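Local coordinates for ribosomal RNA small subunit methyltransferase E (Neisseria gonorrhoeae, PDB 5VM8), which probably methylates N3 of a specific uridine in 16S ribosomal RNA, using S-adenosyl methionine as methyl donor, at residues 175-180 with 195-200. Residues are numbered along the deposited sequence; the frame is centred on the assembly and turned at random.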
# COMPACT_ATOMS: atom_id res chain seq x y z
N LEU A 175 8.46 -7.00 13.31
CA LEU A 175 9.10 -5.76 13.71
C LEU A 175 8.05 -4.79 14.23
O LEU A 175 6.98 -4.66 13.62
CB LEU A 175 9.85 -5.16 12.52
CG LEU A 175 10.91 -6.10 11.93
CD1 LEU A 175 11.67 -5.41 10.81
CD2 LEU A 175 11.90 -6.63 12.99
N ILE A 176 8.35 -4.12 15.34
CA ILE A 176 7.54 -3.03 15.84
C ILE A 176 8.44 -1.82 16.06
O ILE A 176 9.53 -1.95 16.64
CB ILE A 176 6.77 -3.43 17.13
CG1 ILE A 176 5.92 -2.27 17.61
CG2 ILE A 176 7.72 -3.91 18.23
CD1 ILE A 176 5.04 -2.59 18.83
N MET A 177 8.01 -0.67 15.54
CA MET A 177 8.73 0.58 15.79
C MET A 177 8.47 1.05 17.20
O MET A 177 7.35 1.44 17.54
CB MET A 177 8.34 1.68 14.80
CG MET A 177 8.79 1.41 13.40
SD MET A 177 9.36 2.91 12.57
CE MET A 177 10.48 3.58 13.79
N SER A 178 9.50 1.03 18.01
CA SER A 178 9.36 1.39 19.39
C SER A 178 10.75 1.60 19.91
O SER A 178 11.69 0.98 19.42
CB SER A 178 8.66 0.27 20.19
OG SER A 178 8.74 0.53 21.57
N ILE A 179 10.87 2.43 20.95
CA ILE A 179 12.17 2.71 21.52
C ILE A 179 12.48 1.77 22.66
O ILE A 179 13.60 1.80 23.19
CB ILE A 179 12.22 4.18 21.99
CG1 ILE A 179 13.66 4.72 21.94
CG2 ILE A 179 11.63 4.29 23.41
CD1 ILE A 179 13.72 6.24 21.81
N ASN A 180 11.54 0.92 23.04
CA ASN A 180 11.65 0.10 24.24
C ASN A 180 12.04 -1.32 23.86
O ASN A 180 11.40 -1.94 23.00
CB ASN A 180 10.34 0.14 25.01
CG ASN A 180 10.00 1.54 25.49
OD1 ASN A 180 10.80 2.20 26.15
ND2 ASN A 180 8.81 2.02 25.12
N ILE A 195 8.38 -9.83 5.82
CA ILE A 195 8.50 -8.87 6.91
C ILE A 195 7.11 -8.36 7.26
O ILE A 195 6.30 -8.04 6.37
CB ILE A 195 9.41 -7.69 6.53
CG1 ILE A 195 10.83 -8.17 6.25
CG2 ILE A 195 9.40 -6.60 7.62
CD1 ILE A 195 11.68 -7.14 5.53
N VAL A 196 6.84 -8.27 8.56
CA VAL A 196 5.61 -7.70 9.09
C VAL A 196 6.06 -6.57 10.00
O VAL A 196 6.86 -6.77 10.92
CB VAL A 196 4.76 -8.74 9.84
CG1 VAL A 196 3.60 -8.06 10.53
CG2 VAL A 196 4.25 -9.76 8.86
N PHE A 197 5.54 -5.39 9.73
CA PHE A 197 6.04 -4.18 10.33
C PHE A 197 4.88 -3.43 10.95
O PHE A 197 3.91 -3.13 10.26
CB PHE A 197 6.72 -3.41 9.17
CG PHE A 197 7.09 -2.02 9.46
CD1 PHE A 197 7.85 -1.71 10.57
CD2 PHE A 197 6.78 -1.03 8.56
CE1 PHE A 197 8.25 -0.42 10.81
CE2 PHE A 197 7.16 0.27 8.79
CZ PHE A 197 7.92 0.57 9.93
N MET A 198 5.00 -3.09 12.24
CA MET A 198 3.88 -2.54 13.01
C MET A 198 4.16 -1.11 13.43
O MET A 198 5.21 -0.81 14.01
CB MET A 198 3.59 -3.33 14.26
CG MET A 198 3.03 -4.69 14.04
SD MET A 198 2.00 -4.97 15.48
CE MET A 198 1.04 -3.46 15.26
N VAL A 199 3.21 -0.22 13.15
CA VAL A 199 3.38 1.19 13.45
C VAL A 199 2.19 1.71 14.24
O VAL A 199 1.04 1.38 13.93
CB VAL A 199 3.59 2.01 12.16
CG1 VAL A 199 3.84 3.45 12.49
CG2 VAL A 199 4.77 1.43 11.38
N GLY A 200 2.47 2.57 15.22
CA GLY A 200 1.43 3.14 16.04
C GLY A 200 0.82 4.42 15.52
O GLY A 200 1.22 4.97 14.49
O HOH W 1 5.17 3.21 16.08
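The carbonyl oxygen of L175 accepts one hydrogen bond from the neighbouring strand, 2.9 Å from M198 N to L175 O, and is also approached by the CA-H of F197, with F197 CA 3.5 Å from L175 O. The amide is well off the straight line, with 140° at its hydrogen. L175 N gives its own hydrogen to V196 O at 2.9 Å, and two residues further along, M177 N reaches M198 O at 3.2 Å, nearly straight at 170°. L175 thus bonds through N to V196 and through O to M198, the residues flanking its partner F197, and M198 likewise bonds to L175 and M177 about I176: the parallel pattern. Beyond the last bond a water spans the gap, donating to M177 O and accepting from G200 N. The two strands are adjacent members of the parallel sheet in the SPOUT methyltransferase domain, the fold known for its trefoil knot. Strand 219-222 flanks 173-177 on its other side, and 85-90 does the same for 195-199.

On the face carrying L175 and F197, M177 meets the phenyl ring at its rim. M177 CG lies 3.2 Å from F197 CE1, a tight approach, and the thioether chain, bent at chi2 and chi3, brings SD to 5.0 Å from the F197 ring centroid, 84° off the ring normal: an edge-on Met-aromatic contact. V199 CG2 sits over one ring face, displaced toward the rim, while A237, I238 and M241 of helix 232-244 also touch F197. On the reverse face, I176 CG1 packs against M198 CB at 4.2 Å.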